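Local coordinates for lantibiotic dehydratase (Microbispora corallina, PDB 5EHK), which probably dehydrates serine and threonine residues of the NAI-107 precursor peptide in a tRNA-dependent reaction, as an enzyme of lantibiotic biosynthesis, at residues 962-967 / 1045-1050; 909-914 / 918-923; 996-1001 / 1103-1108; 1029-1034 / 1038-1043; 843-848 / 883-888. One frame throughout, in Å; residues are numbered along the deposited sequence.

Contact 1: 962-967 / 1045-1050; sequences ADAFGP and SRDEAV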
# COMPACT_ATOMS: atom_id res chain seq x y z
N ALA A 962 -30.01 26.75 -0.02
CA ALA A 962 -30.94 26.33 -1.07
C ALA A 962 -32.10 27.29 -1.24
O ALA A 962 -32.43 27.62 -2.38
CB ALA A 962 -31.45 24.93 -0.81
N ASP A 963 -32.72 27.71 -0.13
CA ASP A 963 -33.80 28.70 -0.17
C ASP A 963 -33.24 29.93 -0.84
O ASP A 963 -33.79 30.42 -1.81
CB ASP A 963 -34.34 29.07 1.23
CG ASP A 963 -35.75 29.75 1.20
OD1 ASP A 963 -36.75 29.06 0.89
OD2 ASP A 963 -35.90 30.95 1.51
N ALA A 964 -32.08 30.36 -0.37
CA ALA A 964 -31.57 31.68 -0.72
C ALA A 964 -31.17 31.82 -2.19
O ALA A 964 -31.38 32.88 -2.79
CB ALA A 964 -30.41 32.06 0.20
N PHE A 965 -30.66 30.75 -2.79
CA PHE A 965 -30.24 30.81 -4.19
C PHE A 965 -31.42 31.21 -5.06
O PHE A 965 -31.26 31.93 -6.06
CB PHE A 965 -29.68 29.48 -4.68
CG PHE A 965 -29.01 29.57 -6.02
CD1 PHE A 965 -27.69 29.99 -6.12
CD2 PHE A 965 -29.69 29.25 -7.17
CE1 PHE A 965 -27.07 30.08 -7.36
CE2 PHE A 965 -29.08 29.33 -8.41
CZ PHE A 965 -27.77 29.75 -8.50
N GLY A 966 -32.61 30.76 -4.67
CA GLY A 966 -33.81 31.13 -5.39
C GLY A 966 -34.16 30.14 -6.48
O GLY A 966 -33.52 29.08 -6.59
N PRO A 967 -35.17 30.48 -7.29
CA PRO A 967 -35.72 29.64 -8.36
C PRO A 967 -34.61 29.25 -9.34
O PRO A 967 -33.70 30.03 -9.54
CB PRO A 967 -36.70 30.58 -9.07
CG PRO A 967 -36.21 31.95 -8.75
CD PRO A 967 -35.68 31.86 -7.35
N SER A 1045 -26.32 37.44 6.33
CA SER A 1045 -25.40 38.01 5.39
C SER A 1045 -25.00 36.98 4.31
O SER A 1045 -24.88 37.29 3.12
CB SER A 1045 -24.20 38.54 6.16
OG SER A 1045 -23.04 38.47 5.38
N ARG A 1046 -24.86 35.72 4.69
CA ARG A 1046 -24.52 34.77 3.67
C ARG A 1046 -25.75 34.39 2.82
O ARG A 1046 -25.62 34.12 1.62
CB ARG A 1046 -23.78 33.55 4.24
CG ARG A 1046 -24.60 32.29 4.30
CD ARG A 1046 -24.43 31.38 3.10
NE ARG A 1046 -24.80 30.04 3.52
CZ ARG A 1046 -26.04 29.68 3.86
NH1 ARG A 1046 -27.04 30.54 3.78
NH2 ARG A 1046 -26.29 28.45 4.26
N ASP A 1047 -26.93 34.38 3.43
CA ASP A 1047 -28.14 34.23 2.61
C ASP A 1047 -28.27 35.39 1.61
O ASP A 1047 -28.68 35.19 0.47
CB ASP A 1047 -29.39 34.13 3.48
CG ASP A 1047 -29.58 32.73 4.08
OD1 ASP A 1047 -28.88 31.82 3.62
OD2 ASP A 1047 -30.44 32.54 4.98
N GLU A 1048 -27.89 36.60 2.02
CA GLU A 1048 -27.97 37.73 1.13
C GLU A 1048 -27.08 37.48 -0.06
O GLU A 1048 -27.54 37.57 -1.20
CB GLU A 1048 -27.57 39.04 1.81
CG GLU A 1048 -28.72 40.01 2.03
CD GLU A 1048 -29.44 40.43 0.74
OE1 GLU A 1048 -28.92 41.34 0.04
OE2 GLU A 1048 -30.51 39.86 0.43
N ALA A 1049 -25.83 37.12 0.21
CA ALA A 1049 -24.86 36.90 -0.84
C ALA A 1049 -25.31 35.84 -1.83
O ALA A 1049 -25.11 35.97 -3.04
CB ALA A 1049 -23.53 36.52 -0.24
N VAL A 1050 -25.95 34.81 -1.32
CA VAL A 1050 -26.36 33.75 -2.20
C VAL A 1050 -27.55 34.21 -3.01
O VAL A 1050 -27.68 33.84 -4.18
CB VAL A 1050 -26.65 32.47 -1.42
CG1 VAL A 1050 -27.32 31.42 -2.29
CG2 VAL A 1050 -25.36 31.94 -0.89
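Val1050 presses its CG1 methyl into the final turn of helix 950-965, where it meets the backbone of Phe965 at N (3.4 Å) and lies 3.9 Å from that residue's CB. Ala964 fills the adjoining position: its CB is 4.0 Å from Val1050 CG1 and rests 3.6 Å from the backbone O of Asp1047, with the Asp1047 side chain running up beside the same methyl. Two torsions arrange the apolar part. Val1050 holds CG1 anti to its own N (chi1 170°), which sends this branch across the gap. Phe965 has CG anti to its N (chi1 -169°); its side chain crosses the valine at about a right angle, with the methyl at the edge of the ring. Further out, Leu1073 and Val1074 of helix 1068-1085 pack on the Phe965 side chain, whose ring Trp996 meets nearly perpendicularly, and Arg1058 bonds to the carbonyl O of Phe965. Gly966 then leaves the helix with positive phi. No hydrogen bond spans the two segments. Helices 950-965 and 1044-1059 are therefore joined here by van der Waals contact of an alanine and a valine with the facing backbone and side chains, the CA atoms of Phe965 and Val1050 being 5.3 Å apart.

Contact 2: 909-914 / 918-923; sequences PEYERY and ALAEFT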
# COMPACT_ATOMS: atom_id res chain seq x y z
N PRO A 909 -8.13 29.87 -8.68
CA PRO A 909 -9.60 29.95 -8.56
C PRO A 909 -10.30 29.20 -9.69
O PRO A 909 -9.93 29.37 -10.85
CB PRO A 909 -9.88 31.45 -8.69
CG PRO A 909 -8.75 31.96 -9.52
CD PRO A 909 -7.55 31.15 -9.12
N GLU A 910 -11.27 28.37 -9.36
CA GLU A 910 -11.94 27.58 -10.38
C GLU A 910 -13.36 28.12 -10.67
O GLU A 910 -14.36 27.46 -10.36
CB GLU A 910 -11.96 26.10 -10.00
CG GLU A 910 -12.28 25.83 -8.52
CD GLU A 910 -11.92 24.41 -8.09
OE1 GLU A 910 -10.97 23.83 -8.67
OE2 GLU A 910 -12.60 23.89 -7.18
N TYR A 911 -13.44 29.32 -11.24
CA TYR A 911 -14.73 29.96 -11.44
C TYR A 911 -15.66 29.17 -12.34
O TYR A 911 -16.88 29.31 -12.26
CB TYR A 911 -14.53 31.35 -11.99
CG TYR A 911 -13.87 32.25 -10.98
CD1 TYR A 911 -14.31 32.29 -9.66
CD2 TYR A 911 -12.79 33.04 -11.33
CE1 TYR A 911 -13.71 33.10 -8.74
CE2 TYR A 911 -12.17 33.84 -10.41
CZ TYR A 911 -12.63 33.88 -9.12
OH TYR A 911 -12.01 34.70 -8.20
N GLU A 912 -15.10 28.32 -13.19
CA GLU A 912 -15.91 27.46 -14.06
C GLU A 912 -16.91 26.58 -13.28
O GLU A 912 -18.04 26.41 -13.72
CB GLU A 912 -15.05 26.66 -15.06
CG GLU A 912 -13.98 25.74 -14.43
CD GLU A 912 -12.71 26.49 -13.99
OE1 GLU A 912 -12.58 27.69 -14.32
OE2 GLU A 912 -11.85 25.88 -13.31
N ARG A 913 -16.51 26.07 -12.11
CA ARG A 913 -17.48 25.37 -11.25
C ARG A 913 -18.60 26.32 -10.80
O ARG A 913 -19.69 25.88 -10.43
CB ARG A 913 -16.82 24.79 -10.00
CG ARG A 913 -15.79 23.70 -10.24
CD ARG A 913 -15.25 23.22 -8.90
NE ARG A 913 -16.30 22.58 -8.10
CZ ARG A 913 -16.47 21.26 -8.00
NH1 ARG A 913 -15.62 20.44 -8.61
NH2 ARG A 913 -17.46 20.75 -7.26
N TYR A 914 -18.32 27.62 -10.79
CA TYR A 914 -19.29 28.58 -10.26
C TYR A 914 -19.81 29.57 -11.30
O TYR A 914 -19.94 30.77 -11.02
CB TYR A 914 -18.70 29.32 -9.06
CG TYR A 914 -18.34 28.38 -7.95
CD1 TYR A 914 -19.20 28.16 -6.88
CD2 TYR A 914 -17.15 27.68 -7.98
CE1 TYR A 914 -18.86 27.27 -5.88
CE2 TYR A 914 -16.80 26.80 -6.99
CZ TYR A 914 -17.65 26.59 -5.95
OH TYR A 914 -17.28 25.71 -4.97
N ALA A 918 -17.59 35.98 -15.09
CA ALA A 918 -18.46 37.14 -14.88
C ALA A 918 -19.10 37.05 -13.51
O ALA A 918 -19.46 38.06 -12.91
CB ALA A 918 -19.52 37.24 -15.95
N LEU A 919 -19.25 35.83 -13.02
CA LEU A 919 -19.88 35.59 -11.74
C LEU A 919 -18.92 35.56 -10.57
O LEU A 919 -19.34 35.38 -9.42
CB LEU A 919 -20.67 34.29 -11.81
CG LEU A 919 -21.86 34.47 -12.75
CD1 LEU A 919 -22.71 33.20 -12.83
CD2 LEU A 919 -22.71 35.67 -12.28
N ALA A 920 -17.64 35.78 -10.85
CA ALA A 920 -16.59 35.63 -9.85
C ALA A 920 -16.81 36.44 -8.56
O ALA A 920 -16.63 35.92 -7.46
CB ALA A 920 -15.22 35.96 -10.44
N GLU A 921 -17.23 37.69 -8.69
CA GLU A 921 -17.43 38.51 -7.51
C GLU A 921 -18.52 37.96 -6.62
O GLU A 921 -18.46 38.08 -5.39
CB GLU A 921 -17.73 39.95 -7.89
CG GLU A 921 -16.53 40.70 -8.41
CD GLU A 921 -15.37 40.72 -7.43
OE1 GLU A 921 -15.57 41.02 -6.24
OE2 GLU A 921 -14.24 40.46 -7.89
N PHE A 922 -19.53 37.35 -7.23
CA PHE A 922 -20.61 36.74 -6.44
C PHE A 922 -20.10 35.48 -5.73
O PHE A 922 -20.49 35.20 -4.59
CB PHE A 922 -21.81 36.42 -7.32
CG PHE A 922 -22.40 37.62 -8.01
CD1 PHE A 922 -23.28 38.46 -7.35
CD2 PHE A 922 -22.05 37.92 -9.33
CE1 PHE A 922 -23.83 39.57 -7.98
CE2 PHE A 922 -22.59 39.05 -9.97
CZ PHE A 922 -23.48 39.86 -9.30
N THR A 923 -19.22 34.75 -6.40
CA THR A 923 -18.61 33.58 -5.81
C THR A 923 -17.71 33.95 -4.63
O THR A 923 -17.84 33.37 -3.56
CB THR A 923 -17.83 32.75 -6.84
OG1 THR A 923 -18.70 32.39 -7.92
CG2 THR A 923 -17.26 31.47 -6.19
O HOH W 1 -17.85 32.30 -10.47
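Thr923 meets Tyr914 with every atom of its side chain. Its CB lies 4.2 Å from Tyr914 CB, and from there the two branches part. OG1, set anti to the carbonyl carbon (chi1 -56°), passes 3.3 Å from Tyr914 CB and donates to a water at 2.7 Å from OG1; that water in turn donates to the backbone O of Tyr914, so a single molecule links hydroxyl and carbonyl across the gap. The other branch, CG2, stands over one face of the Tyr914 ring in a CH-pi contact, 4.1 Å from its centroid and 27° off the normal, nearest to CG. Segment 909-914 belongs to the connection that leads from strand 902-905 into helix 920-942, and its short 3-10 turn at 911-913 folds back on the first turn of that helix, in the C-terminal family region of the dehydratase. One helical turn before Thr923, Ala920 makes a more central contact: its CB sits 3.5 Å from the centroid of the Tyr911 ring, only 9° off the normal. Pro909 CB lies against the opposite face, offset toward the rim, so the ring is held between proline and alanine while its OH bonds to Glu924. Leu919 CB approaches the Tyr914 carbonyl O at 3.7 Å. Phe927 meets the Tyr914 ring edge-to-face, and Ser1076, Leu1077 and Met1080 of helix 1068-1085 also touch that side chain.

Contact 3: 996-1001 / 1103-1108; sequences WMSSTG and AVQDNL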
# COMPACT_ATOMS: atom_id res chain seq x y z
N TRP A 996 -33.38 22.68 -4.99
CA TRP A 996 -31.95 22.38 -4.90
C TRP A 996 -31.60 21.17 -4.02
O TRP A 996 -30.77 20.35 -4.41
CB TRP A 996 -31.19 23.63 -4.46
CG TRP A 996 -31.40 24.76 -5.39
CD1 TRP A 996 -31.98 25.97 -5.11
CD2 TRP A 996 -31.01 24.81 -6.77
NE1 TRP A 996 -31.99 26.76 -6.23
CE2 TRP A 996 -31.40 26.07 -7.26
CE3 TRP A 996 -30.38 23.91 -7.62
CZ2 TRP A 996 -31.17 26.45 -8.58
CZ3 TRP A 996 -30.16 24.28 -8.92
CH2 TRP A 996 -30.56 25.54 -9.39
N MET A 997 -32.24 21.03 -2.87
CA MET A 997 -31.95 19.88 -2.02
C MET A 997 -32.27 18.56 -2.72
O MET A 997 -31.78 17.51 -2.31
CB MET A 997 -32.70 19.97 -0.68
CG MET A 997 -32.23 21.08 0.24
SD MET A 997 -30.44 21.11 0.49
CE MET A 997 -30.10 19.48 1.16
N SER A 998 -33.07 18.59 -3.78
CA SER A 998 -33.42 17.34 -4.45
C SER A 998 -32.31 16.85 -5.37
O SER A 998 -32.26 15.65 -5.71
CB SER A 998 -34.76 17.43 -5.19
OG SER A 998 -35.82 17.67 -4.29
N SER A 999 -31.43 17.77 -5.79
CA SER A 999 -30.35 17.43 -6.72
C SER A 999 -29.18 16.81 -5.94
O SER A 999 -28.14 16.46 -6.50
CB SER A 999 -29.84 18.68 -7.42
OG SER A 999 -29.40 19.63 -6.47
N THR A 1000 -29.41 16.65 -4.65
CA THR A 1000 -28.36 16.33 -3.70
C THR A 1000 -28.33 14.84 -3.30
O THR A 1000 -27.39 14.39 -2.66
CB THR A 1000 -28.50 17.26 -2.50
OG1 THR A 1000 -27.24 17.88 -2.22
CG2 THR A 1000 -29.04 16.53 -1.27
N GLY A 1001 -29.36 14.09 -3.68
CA GLY A 1001 -29.39 12.67 -3.38
C GLY A 1001 -30.61 11.89 -3.85
O GLY A 1001 -31.65 12.46 -4.17
N ALA A 1103 -36.35 16.38 4.98
CA ALA A 1103 -37.20 17.38 5.66
C ALA A 1103 -37.93 18.35 4.71
O ALA A 1103 -39.13 18.57 4.85
CB ALA A 1103 -36.40 18.16 6.70
N VAL A 1104 -37.19 18.96 3.78
CA VAL A 1104 -37.81 19.93 2.90
C VAL A 1104 -38.65 19.26 1.82
O VAL A 1104 -39.59 19.85 1.31
CB VAL A 1104 -36.79 20.91 2.29
CG1 VAL A 1104 -36.00 21.60 3.39
CG2 VAL A 1104 -35.90 20.21 1.29
N GLN A 1105 -38.30 18.03 1.45
CA GLN A 1105 -39.13 17.27 0.51
C GLN A 1105 -40.47 16.88 1.14
O GLN A 1105 -41.52 17.05 0.52
CB GLN A 1105 -38.39 16.05 -0.05
CG GLN A 1105 -37.51 16.37 -1.26
CD GLN A 1105 -36.70 15.18 -1.74
OE1 GLN A 1105 -36.56 14.17 -1.04
NE2 GLN A 1105 -36.16 15.29 -2.96
N ASP A 1106 -40.42 16.35 2.35
CA ASP A 1106 -41.64 15.97 3.08
C ASP A 1106 -42.52 17.17 3.40
O ASP A 1106 -43.74 17.07 3.32
CB ASP A 1106 -41.31 15.23 4.38
CG ASP A 1106 -40.71 13.87 4.14
OD1 ASP A 1106 -40.60 13.45 2.96
OD2 ASP A 1106 -40.34 13.21 5.14
N ASN A 1107 -41.92 18.31 3.76
CA ASN A 1107 -42.70 19.52 3.99
C ASN A 1107 -43.43 19.97 2.73
O ASN A 1107 -44.47 20.60 2.81
CB ASN A 1107 -41.85 20.67 4.55
CG ASN A 1107 -41.37 20.42 5.97
OD1 ASN A 1107 -41.92 19.60 6.71
ND2 ASN A 1107 -40.34 21.14 6.37
N LEU A 1108 -42.87 19.64 1.58
CA LEU A 1108 -43.48 20.04 0.32
C LEU A 1108 -44.62 19.11 -0.05
O LEU A 1108 -45.69 19.56 -0.47
CB LEU A 1108 -42.43 20.06 -0.79
CG LEU A 1108 -42.95 20.03 -2.22
CD1 LEU A 1108 -42.32 21.14 -3.02
CD2 LEU A 1108 -42.64 18.67 -2.83
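Val1104 lays its CG2 methyl against the base of the Met997 side chain, 3.8 Å from CB and 3.9 Å from CG of the methionine. Beyond CG the methionine is bent at both chi2 and chi3, which leads the thioether away from the valine; the two side chains cross at about a right angle. One residue further on each segment the contact becomes polar. Gln1105, its chain extended beyond CG, brings its amide to Ser998, and NE2 donates to OG at 2.7 Å with an N-H...O angle of 156°. The hydroxyl lies close to the amide plane, 15° out of it. Each group has a further partner that helps orient it: Ser998 OG is bonded back to the carbonyl O of Ala994, and Gln1105 OE1 to Arg1003. The buried serine hydroxyl and the glutamine carbonyl oxygen therefore each have a partner beyond the contact itself. Ser999 folds back the other way, its OG donating to the carbonyl O of Trp996, which also receives the Ser999 N. Residues 996-997 lie among three other helices: Met997 touches Leu1097 and Ala1100 of helix 1090-1109 and Ala962 of helix 950-965, while Trp996 packs on Leu1071 and Val1074 of helix 1068-1085.

Contact 4: 1029-1034 / 1038-1043; sequences LLRADE and QVLAAL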
# COMPACT_ATOMS: atom_id res chain seq x y z
N LEU A 1029 -40.41 26.78 14.04
CA LEU A 1029 -39.89 26.15 15.24
C LEU A 1029 -38.56 26.79 15.66
O LEU A 1029 -38.33 27.04 16.84
CB LEU A 1029 -39.74 24.66 15.02
CG LEU A 1029 -39.52 23.79 16.26
CD1 LEU A 1029 -40.01 22.37 15.98
CD2 LEU A 1029 -38.06 23.79 16.71
N LEU A 1030 -37.68 27.04 14.69
CA LEU A 1030 -36.37 27.62 14.99
C LEU A 1030 -36.49 28.99 15.65
O LEU A 1030 -35.74 29.31 16.56
CB LEU A 1030 -35.49 27.72 13.73
CG LEU A 1030 -34.41 26.67 13.44
CD1 LEU A 1030 -33.43 27.19 12.41
CD2 LEU A 1030 -33.69 26.26 14.71
N ARG A 1031 -37.45 29.79 15.19
CA ARG A 1031 -37.62 31.14 15.71
C ARG A 1031 -38.23 31.17 17.11
O ARG A 1031 -38.30 32.23 17.74
CB ARG A 1031 -38.45 32.00 14.76
CG ARG A 1031 -37.90 32.07 13.36
CD ARG A 1031 -38.27 33.38 12.69
NE ARG A 1031 -38.05 33.35 11.25
CZ ARG A 1031 -37.10 34.05 10.63
NH1 ARG A 1031 -36.28 34.83 11.31
NH2 ARG A 1031 -36.98 33.95 9.31
N ALA A 1032 -38.70 30.02 17.57
CA ALA A 1032 -39.15 29.87 18.95
C ALA A 1032 -37.92 29.99 19.83
O ALA A 1032 -37.79 30.92 20.61
CB ALA A 1032 -39.81 28.52 19.16
N ASP A 1033 -37.01 29.04 19.64
CA ASP A 1033 -35.79 28.90 20.42
C ASP A 1033 -34.95 30.18 20.37
O ASP A 1033 -34.91 30.85 19.34
CB ASP A 1033 -35.00 27.76 19.79
CG ASP A 1033 -34.14 27.04 20.78
OD1 ASP A 1033 -33.75 27.64 21.80
OD2 ASP A 1033 -33.85 25.85 20.51
N GLU A 1034 -34.30 30.53 21.48
CA GLU A 1034 -33.35 31.65 21.47
C GLU A 1034 -32.11 31.21 20.69
O GLU A 1034 -31.57 31.97 19.88
CB GLU A 1034 -32.98 32.11 22.88
CG GLU A 1034 -32.04 33.31 22.91
CD GLU A 1034 -31.81 33.86 24.32
OE1 GLU A 1034 -32.39 33.31 25.29
OE2 GLU A 1034 -31.05 34.85 24.47
N GLN A 1038 -30.35 32.64 17.00
CA GLN A 1038 -28.95 32.98 16.84
C GLN A 1038 -28.34 32.21 15.67
O GLN A 1038 -27.37 32.65 15.05
CB GLN A 1038 -28.16 32.74 18.12
CG GLN A 1038 -28.26 33.85 19.15
CD GLN A 1038 -27.40 33.57 20.39
OE1 GLN A 1038 -27.47 32.50 21.01
NE2 GLN A 1038 -26.55 34.53 20.73
N VAL A 1039 -28.92 31.06 15.38
CA VAL A 1039 -28.49 30.29 14.23
C VAL A 1039 -28.85 31.04 12.97
O VAL A 1039 -28.01 31.25 12.09
CB VAL A 1039 -29.12 28.92 14.22
CG1 VAL A 1039 -28.83 28.23 12.92
CG2 VAL A 1039 -28.56 28.09 15.37
N LEU A 1040 -30.10 31.49 12.88
CA LEU A 1040 -30.55 32.17 11.67
C LEU A 1040 -29.89 33.53 11.44
O LEU A 1040 -29.63 33.90 10.30
CB LEU A 1040 -32.08 32.27 11.63
CG LEU A 1040 -32.86 30.96 11.49
CD1 LEU A 1040 -34.32 31.26 11.19
CD2 LEU A 1040 -32.28 30.06 10.42
N ALA A 1041 -29.63 34.27 12.51
CA ALA A 1041 -28.98 35.58 12.38
C ALA A 1041 -27.59 35.40 11.77
O ALA A 1041 -27.19 36.14 10.87
CB ALA A 1041 -28.86 36.26 13.73
N ALA A 1042 -26.87 34.39 12.25
CA ALA A 1042 -25.51 34.14 11.80
C ALA A 1042 -25.44 33.79 10.31
O ALA A 1042 -24.38 33.86 9.71
CB ALA A 1042 -24.87 33.05 12.64
N LEU A 1043 -26.59 33.45 9.72
CA LEU A 1043 -26.70 33.09 8.30
C LEU A 1043 -27.27 34.18 7.38
O LEU A 1043 -27.47 33.93 6.20
CB LEU A 1043 -27.60 31.87 8.14
CG LEU A 1043 -27.18 30.56 8.76
CD1 LEU A 1043 -28.32 29.60 8.61
CD2 LEU A 1043 -25.98 30.02 8.05
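A turn between two consecutive helices, the weakly bonded 1028-1032 and the longer 1034-1042, sets Leu1030 and Arg1031 of the first against Leu1040 of the second. The chain turns at Asp1033, the N-cap of the second helix, whose OD1 takes the backbone N of Asp1035 while OD2 forms a salt bridge with Arg947. Inside the angle the two leucines meet by their branches: Leu1030 CD1 lies 3.7 Å from Leu1040 CD2 and 3.9 Å from Leu1040 CG. Leu1040 divides its methyls between two neighbours, for its other one, CD1, stands 4.0 Å above the centre of the Arg1031 guanidinium. The arginine gets there with CG beside its own backbone N (chi1 -55°) and a chain extended from CG to NE, and crosses the leucine at about a right angle; its NE is tied to the carbonyl O of Gly1026, which helps to hold the group whose face the methyl covers. The buried side is apolar: Leu1030 and Val1039 both pack on Ile956 of helix 950-965, and Leu1020 reaches Leu1030 from helix 1014-1020. The solvent side carries Glu1034 and Gln1038, one turn apart on the second helix. Between them runs the helical bond from Gln1038 N to Glu1034 O, 3.2 Å long, and the aliphatic CB and CG of Gln1038 each lie 3.9 Å from that same Glu1034 O.

Contact 5: 843-848 / 883-888; sequences VRAGIE and LPEIGA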
# COMPACT_ATOMS: atom_id res chain seq x y z
N VAL A 843 -8.47 37.45 10.37
CA VAL A 843 -9.40 38.18 9.53
C VAL A 843 -9.37 39.66 9.88
O VAL A 843 -9.43 40.54 9.00
CB VAL A 843 -10.82 37.60 9.63
CG1 VAL A 843 -11.86 38.57 9.03
CG2 VAL A 843 -10.89 36.20 8.96
N ARG A 844 -9.24 39.94 11.18
CA ARG A 844 -9.11 41.32 11.63
C ARG A 844 -7.84 41.96 11.10
O ARG A 844 -7.83 43.15 10.76
CB ARG A 844 -9.15 41.42 13.15
CG ARG A 844 -10.52 41.25 13.75
CD ARG A 844 -10.57 41.62 15.23
NE ARG A 844 -10.08 40.59 16.15
CZ ARG A 844 -10.84 39.60 16.64
NH1 ARG A 844 -12.12 39.49 16.28
NH2 ARG A 844 -10.32 38.72 17.48
N ALA A 845 -6.76 41.19 11.03
CA ALA A 845 -5.52 41.74 10.52
C ALA A 845 -5.65 42.03 9.04
O ALA A 845 -5.25 43.09 8.57
CB ALA A 845 -4.36 40.80 10.78
N GLY A 846 -6.24 41.10 8.30
CA GLY A 846 -6.40 41.27 6.87
C GLY A 846 -7.20 42.50 6.49
O GLY A 846 -6.92 43.18 5.50
N ILE A 847 -8.23 42.76 7.28
CA ILE A 847 -9.07 43.92 7.08
C ILE A 847 -8.31 45.23 7.28
O ILE A 847 -8.28 46.07 6.38
CB ILE A 847 -10.37 43.81 7.92
CG1 ILE A 847 -11.39 42.95 7.16
CG2 ILE A 847 -10.96 45.19 8.25
CD1 ILE A 847 -12.30 42.15 8.05
N GLU A 848 -7.63 45.39 8.41
CA GLU A 848 -6.89 46.63 8.65
C GLU A 848 -5.72 46.81 7.67
O GLU A 848 -5.04 47.85 7.70
CB GLU A 848 -6.34 46.72 10.07
CG GLU A 848 -4.94 46.06 10.23
CD GLU A 848 -4.22 46.39 11.55
OE1 GLU A 848 -4.82 47.08 12.42
OE2 GLU A 848 -3.05 45.98 11.69
N LEU A 883 1.34 40.23 5.58
CA LEU A 883 2.08 38.99 5.76
C LEU A 883 2.93 38.92 7.02
O LEU A 883 2.89 37.91 7.73
CB LEU A 883 2.94 38.67 4.55
CG LEU A 883 3.70 37.37 4.76
CD1 LEU A 883 2.71 36.21 4.81
CD2 LEU A 883 4.63 37.21 3.61
N PRO A 884 3.69 39.98 7.33
CA PRO A 884 4.51 39.85 8.53
C PRO A 884 3.72 39.95 9.82
O PRO A 884 4.15 39.39 10.84
CB PRO A 884 5.49 41.01 8.41
CG PRO A 884 5.50 41.35 6.96
CD PRO A 884 4.10 41.14 6.52
N GLU A 885 2.57 40.62 9.81
CA GLU A 885 1.76 40.63 11.02
C GLU A 885 1.22 39.22 11.27
O GLU A 885 1.33 38.69 12.37
CB GLU A 885 0.63 41.66 10.93
CG GLU A 885 -0.32 41.60 12.12
CD GLU A 885 -1.31 42.77 12.20
OE1 GLU A 885 -1.27 43.66 11.30
OE2 GLU A 885 -2.14 42.77 13.15
N ILE A 886 0.66 38.65 10.21
CA ILE A 886 0.19 37.29 10.16
C ILE A 886 1.25 36.27 10.59
O ILE A 886 0.99 35.37 11.41
CB ILE A 886 -0.26 36.95 8.72
CG1 ILE A 886 -1.74 37.30 8.55
CG2 ILE A 886 -0.16 35.48 8.44
CD1 ILE A 886 -2.32 36.80 7.21
N GLY A 887 2.46 36.40 10.05
CA GLY A 887 3.51 35.45 10.34
C GLY A 887 3.93 35.45 11.80
O GLY A 887 4.18 34.40 12.38
N ALA A 888 4.05 36.62 12.39
CA ALA A 888 4.42 36.69 13.79
C ALA A 888 3.36 35.98 14.64
O ALA A 888 3.70 35.25 15.58
CB ALA A 888 4.62 38.13 14.24
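Glu885 reaches over from segment 883-888 to meet Ala845 and Glu848. Ahead of it in the chain come Leu883, which packs on Trp879 of the second subunit, and Pro884, whose nitrogen has no bond to the preceding turn, so that the helix is kinked there. Glu885 itself has CG anti to the backbone N (chi1 174°) and an extended chain, which carries the carboxylate across to the other helix. There OE2 lies 3.8 Å from Ala845 CB, and OE1 comes 3.0 Å from OE2 of Glu848. The two carboxylates have planes 64° apart. As two acceptors they form no hydrogen bond, and the like charges would be expected to repel; the bond between His849 NE2 and Glu885 OE1 may offset part of this. The helices brought together are 839-848 and 875-895, with the antiparallel hairpin of strands 853-861 and 864-872 between them in sequence, in the C-terminal family region. Ile886, next along, lies nearest to Ala845 in the backbone register, the CA atoms of the pair 7.2 Å apart. At Gly887 the helical bonding resumes after the proline, with its N bonded back to Leu883 O.

In the fold
All five contacts lie in the C-terminal part of the chain. Contact 1 sits in the middle, its centre about 16 Å from those of contacts 2, 3 and 4. It touches contact 3 directly, through the Trp996 indole, which bonds by NE1 to Gly966 O at 2.8 Å; along the sequence the segments of these two alternate. Contact 4 is nested inside the loops closed by both, and its second segment adjoins that of contact 1. Contact 2 comes earlier in the chain, yet its nearest atoms are about 5 Å from contact 1. Contact 5 is more remote, its centre about 26 Å from that of contact 2 and about 41 Å from that of contact 3, and lies beside the second subunit.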